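Local coordinates for protein choloylglycine hydrolase (Clostridium perfringens, PDB 2BJF) that hydrolyses the amide bond of glycine- and taurine-conjugated bile salts, releasing the free bile acid and the amino acid, and can also act as a bile acid amine N-acyltransferase, at residues Met20-Ser25 / Leu275-Ser280; Tyr194-Glu199 / Leu207-Gln212; Tyr291-Asn296 / Tyr317-Thr322. All coordinates share one frame; numbering follows the deposited sequence. Where two conformers were deposited one is given.

Interaction 1: Met20-Ser25 / Leu275-Ser280; sequences MDIEYS and LTQYTS. With DXC ((3alpha,5beta,12alpha)-3,12-dihydroxycholan-24-oic acid), chain B.
Asp-21 and Thr-276 face each other as a non-hydrogen-bonded antiparallel pair, and their side chains supply the bond that the backbone lacks there: Thr-276 OG1 donates to Asp-21 OD1 at 2.7 Å, reaching the carboxylate from above its plane. The same hydroxyl also accepts from the backbone N of Met-261, a double role that suits threonine. The other carboxylate oxygen, OD2, accepts from the N-terminal amine of Cys-2, the inferred nucleophile of this Ntn hydrolase, so Asp-21 touches the nucleophilic residue itself and Thr-276, a shell further out, steadies its carboxylate.

Backbone bonds flank the pair. Met-20 N donates to Tyr-278 O at 2.9 Å, and Met-20 O accepts from Gln-277 N at 2.8 Å. Further on, Leu-275 N donates to Ile-22 O at 3.3 Å, while the return bond from Ile-22 N to Leu-275 O is weak.

On the other face, Met-20 CB lies over the Tyr-278 ring, 3.6 Å from its centroid, in a CH-pi contact. With chi2 and chi3 both bent, the flexible thioether brings SD to 3.5 Å from deoxycholate O3, a carboxylate oxygen. The phenol OH is satisfied by Asp-69. Deoxycholate O1 lies at the edge of the Tyr-24 ring, 3.5 Å from its OH. Strand 275-283 runs between strands 14-22 and 288-293 in the six-stranded sheet, with helix 249-257 packing against Thr-279.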
loop_
_atom_site.group_PDB
_atom_site.type_symbol
_atom_site.label_atom_id
_atom_site.label_comp_id
_atom_site.label_asym_id
_atom_site.label_seq_id
_atom_site.Cartn_x
_atom_site.Cartn_y
_atom_site.Cartn_z
ATOM N N MET A 20 -13.801 -18.118 -11.744
ATOM C CA MET A 20 -15.190 -17.696 -11.612
ATOM C C MET A 20 -15.439 -17.251 -10.179
ATOM O O MET A 20 -15.476 -18.078 -9.268
ATOM C CB MET A 20 -16.146 -18.832 -11.988
ATOM C CG MET A 20 -17.614 -18.569 -11.639
ATOM S SD MET A 20 -18.339 -17.196 -12.546
ATOM C CE MET A 20 -18.394 -17.892 -14.191
ATOM N N ASP A 21 -15.606 -15.943 -9.989
ATOM C CA ASP A 21 -15.787 -15.374 -8.656
ATOM C C ASP A 21 -17.231 -14.929 -8.435
ATOM O O ASP A 21 -17.631 -13.840 -8.861
ATOM C CB ASP A 21 -14.818 -14.205 -8.422
ATOM C CG ASP A 21 -13.361 -14.575 -8.679
ATOM O OD1 ASP A 21 -13.003 -15.771 -8.596
ATOM O OD2 ASP A 21 -12.565 -13.652 -8.956
ATOM N N ILE A 22 -18.008 -15.792 -7.782
ATOM C CA ILE A 22 -19.414 -15.521 -7.453
ATOM C C ILE A 22 -19.782 -16.125 -6.092
ATOM O O ILE A 22 -19.084 -17.011 -5.590
ATOM C CB ILE A 22 -20.401 -16.026 -8.550
ATOM C CG1 ILE A 22 -20.097 -17.477 -8.944
ATOM C CG2 ILE A 22 -20.390 -15.095 -9.772
ATOM C CD1 ILE A 22 -21.083 -18.084 -9.927
ATOM N N GLU A 23 -20.870 -15.634 -5.500
ATOM C CA GLU A 23 -21.323 -16.098 -4.185
ATOM C C GLU A 23 -22.473 -17.110 -4.281
ATOM O O GLU A 23 -23.080 -17.479 -3.268
ATOM C CB GLU A 23 -21.710 -14.903 -3.296
ATOM C CG GLU A 23 -23.035 -14.209 -3.652
ATOM C CD GLU A 23 -22.906 -13.128 -4.720
ATOM O OE1 GLU A 23 -22.118 -13.292 -5.677
ATOM O OE2 GLU A 23 -23.618 -12.108 -4.607
ATOM N N TYR A 24 -22.751 -17.564 -5.501
ATOM C CA TYR A 24 -23.893 -18.434 -5.775
ATOM C C TYR A 24 -23.549 -19.539 -6.775
ATOM O O TYR A 24 -22.503 -19.499 -7.425
ATOM C CB TYR A 24 -25.072 -17.598 -6.299
ATOM C CG TYR A 24 -24.768 -16.814 -7.562
ATOM C CD1 TYR A 24 -25.021 -17.357 -8.822
ATOM C CD2 TYR A 24 -24.229 -15.527 -7.497
ATOM C CE1 TYR A 24 -24.741 -16.643 -9.984
ATOM C CE2 TYR A 24 -23.945 -14.805 -8.654
ATOM C CZ TYR A 24 -24.204 -15.370 -9.893
ATOM O OH TYR A 24 -23.931 -14.663 -11.043
ATOM N N SER A 25 -24.434 -20.528 -6.880
ATOM C CA SER A 25 -24.358 -21.536 -7.930
ATOM C C SER A 25 -25.287 -21.135 -9.067
ATOM O O SER A 25 -26.396 -20.658 -8.821
ATOM C CB SER A 25 -24.758 -22.909 -7.384
ATOM O OG SER A 25 -24.982 -23.839 -8.433
ATOM N N LEU A 275 -16.664 -16.363 -3.511
ATOM C CA LEU A 275 -15.634 -17.395 -3.665
ATOM C C LEU A 275 -15.194 -17.535 -5.112
ATOM O O LEU A 275 -15.971 -17.267 -6.027
ATOM C CB LEU A 275 -16.165 -18.766 -3.215
ATOM C CG LEU A 275 -17.003 -18.960 -1.950
ATOM C CD1 LEU A 275 -17.394 -20.425 -1.796
ATOM C CD2 LEU A 275 -16.259 -18.481 -0.726
ATOM N N THR A 276 -13.952 -17.974 -5.315
ATOM C CA THR A 276 -13.553 -18.516 -6.609
ATOM C C THR A 276 -14.158 -19.917 -6.674
ATOM O O THR A 276 -13.583 -20.883 -6.154
ATOM C CB THR A 276 -12.022 -18.535 -6.793
ATOM O OG1 THR A 276 -11.533 -17.189 -6.781
ATOM C CG2 THR A 276 -11.638 -19.192 -8.121
ATOM N N GLN A 277 -15.330 -20.007 -7.298
ATOM C CA GLN A 277 -16.098 -21.252 -7.359
ATOM C C GLN A 277 -15.389 -22.320 -8.186
ATOM O O GLN A 277 -15.370 -23.493 -7.806
ATOM C CB GLN A 277 -17.503 -20.997 -7.916
ATOM C CG GLN A 277 -18.362 -20.053 -7.075
ATOM C CD GLN A 277 -18.978 -20.702 -5.838
ATOM O OE1 GLN A 277 -19.501 -20.009 -4.965
ATOM N NE2 GLN A 277 -18.929 -22.029 -5.763
ATOM N N TYR A 278 -14.818 -21.905 -9.313
ATOM C CA TYR A 278 -14.029 -22.793 -10.167
ATOM C C TYR A 278 -12.931 -22.049 -10.922
ATOM O O TYR A 278 -12.972 -20.822 -11.065
ATOM C CB TYR A 278 -14.915 -23.619 -11.124
ATOM C CG TYR A 278 -15.554 -22.868 -12.277
ATOM C CD1 TYR A 278 -14.844 -22.613 -13.453
ATOM C CD2 TYR A 278 -16.881 -22.455 -12.209
ATOM C CE1 TYR A 278 -15.434 -21.939 -14.519
ATOM C CE2 TYR A 278 -17.483 -21.788 -13.272
ATOM C CZ TYR A 278 -16.752 -21.527 -14.418
ATOM O OH TYR A 278 -17.349 -20.865 -15.467
ATOM N N THR A 279 -11.945 -22.810 -11.382
ATOM C CA THR A 279 -10.875 -22.294 -12.218
ATOM C C THR A 279 -10.793 -23.174 -13.456
ATOM O O THR A 279 -10.568 -24.382 -13.351
ATOM C CB THR A 279 -9.528 -22.291 -11.471
ATOM O OG1 THR A 279 -9.646 -21.511 -10.275
ATOM C CG2 THR A 279 -8.420 -21.710 -12.342
ATOM N N SER A 280 -11.001 -22.566 -14.620
ATOM C CA SER A 280 -10.954 -23.292 -15.884
ATOM C C SER A 280 -9.715 -22.913 -16.687
ATOM O O SER A 280 -9.236 -21.781 -16.617
ATOM C CB SER A 280 -12.221 -23.044 -16.705
ATOM O OG SER A 280 -12.289 -21.709 -17.174
HETATM C C1 DXC B . -30.330 -14.451 -14.398
HETATM C C2 DXC B . -29.815 -14.186 -15.812
HETATM C C3 DXC B . -29.756 -15.451 -16.688
HETATM C C4 DXC B . -29.017 -16.631 -16.032
HETATM C C5 DXC B . -29.551 -16.843 -14.614
HETATM C C6 DXC B . -29.542 -15.583 -13.745
HETATM C C7 DXC B . -29.189 -15.085 -18.068
HETATM C C8 DXC B . -27.674 -14.870 -18.081
HETATM C C9 DXC B . -26.882 -15.964 -17.362
HETATM C C10 DXC B . -27.494 -16.337 -15.995
HETATM C C11 DXC B . -25.444 -15.509 -17.091
HETATM C C12 DXC B . -24.554 -16.558 -16.419
HETATM C C13 DXC B . -25.179 -16.987 -15.082
HETATM C C14 DXC B . -26.650 -17.398 -15.258
HETATM C C15 DXC B . -24.616 -14.913 -18.230
HETATM C C16 DXC B . -23.182 -15.007 -17.698
HETATM C C17 DXC B . -23.253 -15.741 -16.347
HETATM C C18 DXC B . -29.293 -17.917 -16.811
HETATM C C19 DXC B . -21.918 -16.423 -15.976
HETATM O O1 DXC B . -25.074 -15.949 -14.096
HETATM O O2 DXC B . -30.189 -13.262 -13.611
HETATM C C20 DXC B . -24.371 -17.804 -17.306
HETATM C C21 DXC B . -20.802 -15.393 -15.756
HETATM C C22 DXC B . -21.110 -14.408 -14.624
HETATM C C23 DXC B . -19.861 -13.789 -14.037
HETATM O O3 DXC B . -18.738 -14.220 -14.374
HETATM O O4 DXC B . -20.009 -12.856 -13.220
HETATM C C24 DXC B . -21.989 -17.361 -14.768
#

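Interaction 2: Tyr194-Glu199 / Leu207-Gln212; sequences YNQVPE and LTALGQ. With TAU (2-aminoethanesulfonic acid), chain C.
The carboxamides of Gln-196 and Gln-212 meet at an angle of 32° between their planes, the nearest approach being Gln-212 NE2 to Gln-196 CD at 3.5 Å. At the edge of the Gln-196 amide, its NE2 donates to Gly-211 O (2.8 Å, 166°); the acceptor lies in the plane of this amide, whereas the donor stands above the plane of the glycine carbonyl. At the oxygen end, Gln-196 OE1 takes bonds from the backbone N atoms of Gly-213 and Thr-214, and water 1 donates to OE1 and accepts a weak bond from Gln-212 NE2. Glutamine suits this place because one flat group both donates and accepts; with CG anti to the backbone N (chi1 178°) and a bend at chi2, the chain lies in the gap between the segments, its NE2 ending at Gly-211 O. The methyl of Ala-209, small enough to fit closely, rests 3.4 Å from Gln-196 NE2 and equally near Val-197 O.

Where the loops draw together they form the base of a beta hairpin, strands 199-202 and 205-208, which projects far from the chain's centre. Glu-199 and Thr-208 make a non-hydrogen-bonded antiparallel pair, and beyond it Ala-209 N donates to Pro-198 O at 2.9 Å. Pro-198 O carries two bonds, the second from water 2. Water 3 bonds to Leu-207 O and, weakly, to Glu-199 OE1, at the exposed end where a charged side chain can meet solvent.

At the opposite end, Gln-212 N donates to O2 of a taurine at 2.8 Å. Gly-211 CA lies 3.5 Å from taurine C1, the ligand lying close against the glycine backbone. Two neighbouring subunits touch this arm: Asn-187 of a third subunit accepts from Thr-208 N, and Gln-212 packs on Asp-274 of a second subunit.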
loop_
_atom_site.group_PDB
_atom_site.type_symbol
_atom_site.label_atom_id
_atom_site.label_comp_id
_atom_site.label_asym_id
_atom_site.label_seq_id
_atom_site.Cartn_x
_atom_site.Cartn_y
_atom_site.Cartn_z
ATOM N N TYR A 194 11.115 -8.110 -9.793
ATOM C CA TYR A 194 11.002 -9.529 -9.448
ATOM C C TYR A 194 12.257 -10.013 -8.734
ATOM O O TYR A 194 12.210 -10.961 -7.947
ATOM C CB TYR A 194 10.741 -10.382 -10.694
ATOM C CG TYR A 194 9.634 -9.864 -11.583
ATOM C CD1 TYR A 194 8.377 -9.556 -11.057
ATOM C CD2 TYR A 194 9.841 -9.684 -12.949
ATOM C CE1 TYR A 194 7.357 -9.076 -11.869
ATOM C CE2 TYR A 194 8.826 -9.204 -13.773
ATOM C CZ TYR A 194 7.587 -8.905 -13.224
ATOM O OH TYR A 194 6.576 -8.435 -14.026
ATOM N N ASN A 195 13.376 -9.351 -9.020
ATOM C CA ASN A 195 14.660 -9.690 -8.421
ATOM C C ASN A 195 14.779 -9.156 -7.002
ATOM O O ASN A 195 14.427 -8.007 -6.730
ATOM C CB ASN A 195 15.809 -9.162 -9.282
ATOM C CG ASN A 195 15.880 -9.835 -10.641
ATOM O OD1 ASN A 195 15.387 -10.948 -10.826
ATOM N ND2 ASN A 195 16.500 -9.158 -11.603
ATOM N N GLN A 196 15.279 -10.003 -6.108
ATOM C CA GLN A 196 15.474 -9.646 -4.705
ATOM C C GLN A 196 16.337 -8.394 -4.545
ATOM O O GLN A 196 17.364 -8.248 -5.213
ATOM C CB GLN A 196 16.103 -10.824 -3.948
ATOM C CG GLN A 196 16.405 -10.572 -2.467
ATOM C CD GLN A 196 15.162 -10.541 -1.587
ATOM O OE1 GLN A 196 14.037 -10.410 -2.069
ATOM N NE2 GLN A 196 15.369 -10.659 -0.280
ATOM N N VAL A 197 15.891 -7.490 -3.675
ATOM C CA VAL A 197 16.699 -6.352 -3.248
ATOM C C VAL A 197 17.235 -6.689 -1.850
ATOM O O VAL A 197 16.498 -6.605 -0.865
ATOM C CB VAL A 197 15.891 -5.026 -3.238
ATOM C CG1 VAL A 197 16.792 -3.848 -2.881
ATOM C CG2 VAL A 197 15.233 -4.788 -4.591
ATOM N N PRO A 198 18.514 -7.107 -1.768
ATOM C CA PRO A 198 19.070 -7.649 -0.525
ATOM C C PRO A 198 19.405 -6.612 0.549
ATOM O O PRO A 198 19.404 -6.943 1.739
ATOM C CB PRO A 198 20.347 -8.352 -0.995
ATOM C CG PRO A 198 20.763 -7.602 -2.205
ATOM C CD PRO A 198 19.504 -7.108 -2.863
ATOM N N GLU A 199 19.700 -5.380 0.137
ATOM C CA GLU A 199 20.112 -4.341 1.080
ATOM C C GLU A 199 19.807 -2.922 0.615
ATOM O O GLU A 199 19.550 -2.679 -0.567
ATOM C CB GLU A 199 21.603 -4.478 1.429
ATOM C CG GLU A 199 22.559 -4.351 0.244
ATOM C CD GLU A 199 24.024 -4.424 0.648
ATOM O OE1 GLU A 199 24.323 -4.877 1.775
ATOM O OE2 GLU A 199 24.883 -4.028 -0.168
ATOM N N LEU A 207 20.294 -1.348 6.139
ATOM C CA LEU A 207 19.031 -2.072 6.039
ATOM C C LEU A 207 19.242 -3.366 5.267
ATOM O O LEU A 207 19.869 -3.368 4.205
ATOM C CB LEU A 207 17.946 -1.220 5.367
ATOM C CG LEU A 207 17.630 0.171 5.928
ATOM C CD1 LEU A 207 16.499 0.813 5.136
ATOM C CD2 LEU A 207 17.281 0.115 7.410
ATOM N N THR A 208 18.725 -4.461 5.813
ATOM C CA THR A 208 18.881 -5.781 5.208
ATOM C C THR A 208 17.525 -6.437 4.957
ATOM O O THR A 208 16.632 -6.379 5.806
ATOM C CB THR A 208 19.802 -6.705 6.063
ATOM O OG1 THR A 208 19.903 -7.999 5.454
ATOM C CG2 THR A 208 19.280 -6.855 7.489
ATOM N N ALA A 209 17.376 -7.042 3.782
ATOM C CA ALA A 209 16.169 -7.790 3.447
ATOM C C ALA A 209 15.965 -8.896 4.475
ATOM O O ALA A 209 16.896 -9.640 4.784
ATOM C CB ALA A 209 16.275 -8.372 2.052
ATOM N N LEU A 210 14.755 -8.985 5.015
ATOM C CA LEU A 210 14.466 -9.964 6.063
ATOM C C LEU A 210 13.925 -11.274 5.505
ATOM O O LEU A 210 13.854 -12.278 6.213
ATOM C CB LEU A 210 13.524 -9.377 7.120
ATOM C CG LEU A 210 14.026 -8.123 7.852
ATOM C CD1 LEU A 210 13.055 -7.709 8.929
ATOM C CD2 LEU A 210 15.417 -8.307 8.447
ATOM N N GLY A 211 13.555 -11.252 4.228
ATOM C CA GLY A 211 13.102 -12.438 3.516
ATOM C C GLY A 211 13.019 -12.166 2.027
ATOM O O GLY A 211 13.246 -11.038 1.581
ATOM N N GLN A 212 12.691 -13.199 1.258
ATOM C CA GLN A 212 12.543 -13.060 -0.186
ATOM C C GLN A 212 11.299 -12.257 -0.550
ATOM O O GLN A 212 10.270 -12.357 0.124
ATOM C CB GLN A 212 12.492 -14.434 -0.863
ATOM C CG GLN A 212 13.807 -15.209 -0.845
ATOM C CD GLN A 212 14.954 -14.482 -1.541
ATOM O OE1 GLN A 212 16.086 -14.502 -1.063
ATOM N NE2 GLN A 212 14.667 -13.844 -2.671
HETATM C C1 TAU C . 15.193 -15.167 2.840
HETATM C C2 TAU C . 14.496 -16.183 2.566
HETATM N N1 TAU C . 16.078 -14.305 2.957
HETATM S S TAU C . 13.086 -16.398 3.223
HETATM O O1 TAU C . 13.113 -15.961 4.640
HETATM O O2 TAU C . 12.063 -15.626 2.485
HETATM O O3 TAU C . 12.752 -17.840 3.168
HETATM O O HOH W 1 12.841 -12.054 -4.510
HETATM O O HOH W 2 19.671 -9.690 2.502
HETATM O O HOH W 3 22.824 -3.424 4.487
#

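Interaction 3: Tyr291-Asn296 / Tyr317-Thr322; sequences YNTYEN and YKYNKT
Thr-293 sets its two branches to different tasks in the tightly packed part of this contact. Its methyl CG2 lies over one face of the Tyr-319 ring, 3.4 Å from CZ, while OG1 donates to Asn-320 O at 2.8 Å in the carbonyl plane, on a lone pair. OG1 takes the position between the backbone N and carbonyl carbon (chi1 64°), from which it also accepts from Asn-296 N. Next to it, the long phenol of Tyr-291 reaches across so that its OH accepts from Asn-320 N (2.9 Å); the donor lies at the ring edge. Tyr-291 CE1 also packs against Tyr-319 CD1.

The backbones form no strand pair here. Instead two polar turns interlock where strand 288-293 gives way to a turn and the chain runs on from strand 315-318: the bond from Asn-296 N makes an ST motif at Thr-293, and Asn-320 OD1, accepting from Thr-322 N at 3.2 Å, makes an Asx turn. Threonine and asparagine suit these sites because each has a short polar side chain that can reach a backbone N-H two or three residues on. A weak bond from Asn-296 ND2 to the same Asn-320 OD1 links the turns across amide planes 50° apart, while Asn-296 OD1 accepts from Ser-324 N and Gln-298 N.

Toward solvent the contact is looser. Glu-295 and exposed Lys-321 lie side by side, CE of the lysine 3.4 Å from OE2 and its NZ in a salt bridge to that oxygen at 3.5 Å. These long, flexible chains suit a surface where charge can remain hydrated. Water 4 bridges Glu-295 OE1 to Tyr-319 OH, lying at the edge of the tyrosine ring. Asn-320 also packs against Asn-326 of a second subunit.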
loop_
_atom_site.group_PDB
_atom_site.type_symbol
_atom_site.label_atom_id
_atom_site.label_comp_id
_atom_site.label_asym_id
_atom_site.label_seq_id
_atom_site.Cartn_x
_atom_site.Cartn_y
_atom_site.Cartn_z
ATOM N N TYR A 291 -10.531 -28.066 -15.592
ATOM C CA TYR A 291 -11.053 -27.242 -14.503
ATOM C C TYR A 291 -10.949 -27.934 -13.151
ATOM O O TYR A 291 -10.927 -29.163 -13.067
ATOM C CB TYR A 291 -12.513 -26.834 -14.773
ATOM C CG TYR A 291 -13.524 -27.892 -14.389
ATOM C CD1 TYR A 291 -14.269 -27.778 -13.216
ATOM C CD2 TYR A 291 -13.727 -29.014 -15.193
ATOM C CE1 TYR A 291 -15.190 -28.755 -12.851
ATOM C CE2 TYR A 291 -14.646 -29.995 -14.837
ATOM C CZ TYR A 291 -15.373 -29.858 -13.665
ATOM O OH TYR A 291 -16.286 -30.824 -13.310
ATOM N N ASN A 292 -10.874 -27.128 -12.099
ATOM C CA ASN A 292 -11.126 -27.610 -10.747
ATOM C C ASN A 292 -12.125 -26.684 -10.055
ATOM O O ASN A 292 -12.548 -25.683 -10.641
ATOM C CB ASN A 292 -9.826 -27.795 -9.948
ATOM C CG ASN A 292 -9.087 -26.487 -9.679
ATOM O OD1 ASN A 292 -9.575 -25.394 -9.975
ATOM N ND2 ASN A 292 -7.894 -26.604 -9.105
ATOM N N THR A 293 -12.514 -27.021 -8.830
ATOM C CA THR A 293 -13.530 -26.251 -8.117
ATOM C C THR A 293 -13.076 -25.897 -6.706
ATOM O O THR A 293 -12.066 -26.419 -6.222
ATOM C CB THR A 293 -14.880 -27.004 -8.051
ATOM O OG1 THR A 293 -14.726 -28.210 -7.291
ATOM C CG2 THR A 293 -15.381 -27.345 -9.450
ATOM N N TYR A 294 -13.827 -25.015 -6.049
ATOM C CA TYR A 294 -13.538 -24.643 -4.665
ATOM C C TYR A 294 -13.532 -25.877 -3.759
ATOM O O TYR A 294 -12.675 -26.011 -2.880
ATOM C CB TYR A 294 -14.545 -23.605 -4.149
ATOM C CG TYR A 294 -14.061 -22.892 -2.907
ATOM C CD1 TYR A 294 -13.358 -21.692 -3.006
ATOM C CD2 TYR A 294 -14.283 -23.426 -1.636
ATOM C CE1 TYR A 294 -12.892 -21.036 -1.870
ATOM C CE2 TYR A 294 -13.819 -22.779 -0.494
ATOM C CZ TYR A 294 -13.124 -21.585 -0.622
ATOM O OH TYR A 294 -12.661 -20.935 0.497
ATOM N N GLU A 295 -14.481 -26.778 -4.001
ATOM C CA GLU A 295 -14.658 -27.982 -3.194
ATOM C C GLU A 295 -13.650 -29.078 -3.543
ATOM O O GLU A 295 -13.166 -29.783 -2.657
ATOM C CB GLU A 295 -16.083 -28.518 -3.354
ATOM C CG GLU A 295 -17.179 -27.598 -2.809
ATOM C CD GLU A 295 -17.713 -26.594 -3.832
ATOM O OE1 GLU A 295 -17.104 -26.408 -4.911
ATOM O OE2 GLU A 295 -18.764 -25.986 -3.544
ATOM N N ASN A 296 -13.350 -29.220 -4.834
ATOM C CA ASN A 296 -12.424 -30.247 -5.312
ATOM C C ASN A 296 -11.312 -29.659 -6.173
ATOM O O ASN A 296 -11.543 -29.272 -7.320
ATOM C CB ASN A 296 -13.179 -31.330 -6.096
ATOM C CG ASN A 296 -12.261 -32.429 -6.622
ATOM O OD1 ASN A 296 -11.150 -32.623 -6.128
ATOM N ND2 ASN A 296 -12.734 -33.161 -7.626
ATOM N N TYR A 317 -21.651 -32.725 -18.910
ATOM C CA TYR A 317 -20.865 -33.439 -17.909
ATOM C C TYR A 317 -21.005 -32.763 -16.547
ATOM O O TYR A 317 -21.009 -31.532 -16.452
ATOM C CB TYR A 317 -19.396 -33.532 -18.334
ATOM C CG TYR A 317 -19.142 -34.570 -19.410
ATOM C CD1 TYR A 317 -18.977 -35.915 -19.080
ATOM C CD2 TYR A 317 -19.072 -34.209 -20.755
ATOM C CE1 TYR A 317 -18.750 -36.878 -20.062
ATOM C CE2 TYR A 317 -18.843 -35.162 -21.746
ATOM C CZ TYR A 317 -18.682 -36.494 -21.392
ATOM O OH TYR A 317 -18.459 -37.444 -22.362
ATOM N N LYS A 318 -21.119 -33.579 -15.500
ATOM C CA LYS A 318 -21.413 -33.098 -14.149
ATOM C C LYS A 318 -20.273 -32.291 -13.523
ATOM O O LYS A 318 -19.117 -32.714 -13.524
ATOM C CB LYS A 318 -21.799 -34.270 -13.235
ATOM C CG LYS A 318 -22.411 -33.850 -11.902
ATOM C CD LYS A 318 -22.700 -35.047 -11.012
ATOM C CE LYS A 318 -23.153 -34.601 -9.628
ATOM N NZ LYS A 318 -23.426 -35.753 -8.723
ATOM N N TYR A 319 -20.636 -31.124 -12.993
ATOM C CA TYR A 319 -19.736 -30.232 -12.267
ATOM C C TYR A 319 -19.218 -30.931 -11.007
ATOM O O TYR A 319 -19.999 -31.310 -10.134
ATOM C CB TYR A 319 -20.507 -28.959 -11.911
ATOM C CG TYR A 319 -19.733 -27.853 -11.228
ATOM C CD1 TYR A 319 -18.863 -27.034 -11.946
ATOM C CD2 TYR A 319 -19.914 -27.594 -9.870
ATOM C CE1 TYR A 319 -18.170 -25.997 -11.321
ATOM C CE2 TYR A 319 -19.227 -26.562 -9.236
ATOM C CZ TYR A 319 -18.360 -25.767 -9.969
ATOM O OH TYR A 319 -17.680 -24.746 -9.343
ATOM N N ASN A 320 -17.900 -31.107 -10.930
ATOM C CA ASN A 320 -17.279 -31.899 -9.867
ATOM C C ASN A 320 -16.938 -31.084 -8.620
ATOM O O ASN A 320 -15.943 -30.360 -8.597
ATOM C CB ASN A 320 -16.028 -32.614 -10.401
ATOM C CG ASN A 320 -15.509 -33.689 -9.454
ATOM O OD1 ASN A 320 -15.548 -33.539 -8.231
ATOM N ND2 ASN A 320 -15.003 -34.778 -10.022
ATOM N N LYS A 321 -17.761 -31.219 -7.583
ATOM C CA LYS A 321 -17.516 -30.537 -6.309
ATOM C C LYS A 321 -17.358 -31.519 -5.141
ATOM O O LYS A 321 -17.741 -31.228 -4.003
ATOM C CB LYS A 321 -18.595 -29.476 -6.032
ATOM C CG LYS A 321 -20.039 -29.971 -6.092
ATOM C CD LYS A 321 -21.033 -28.815 -5.981
ATOM C CE LYS A 321 -21.107 -28.262 -4.560
ATOM N NZ LYS A 321 -21.942 -27.031 -4.484
ATOM N N THR A 322 -16.780 -32.679 -5.436
ATOM C CA THR A 322 -16.485 -33.684 -4.418
ATOM C C THR A 322 -14.978 -33.907 -4.385
ATOM O O THR A 322 -14.396 -34.393 -5.357
ATOM C CB THR A 322 -17.225 -35.011 -4.702
ATOM O OG1 THR A 322 -18.624 -34.752 -4.866
ATOM C CG2 THR A 322 -17.033 -35.999 -3.554
HETATM O O HOH W 4 -18.320 -24.515 -6.701
HETATM O O HOH W 5 -13.014 -30.318 -9.513
#

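From the N terminus, segment 20-25 begins on the last residues of strand 14-22 and waits some 250 residues for its partner, 275-280; interaction 1 therefore closes a very long loop. Interaction 2 falls within that loop, closing the short hairpin arm between 194-199 and 207-212, with its centre about 35 Å from that of interaction 1. Interaction 3 follows in series, joining 291-296 to 317-322 after about twenty intervening residues. Interactions 1 and 3 touch through adjacent strands 275-283 and 288-293 of one sheet, and 317-322 brings in the end of a strand from the second, larger antiparallel sheet. Interactions 2 and 3 remain apart, yet both reach a second subunit of the tetramer.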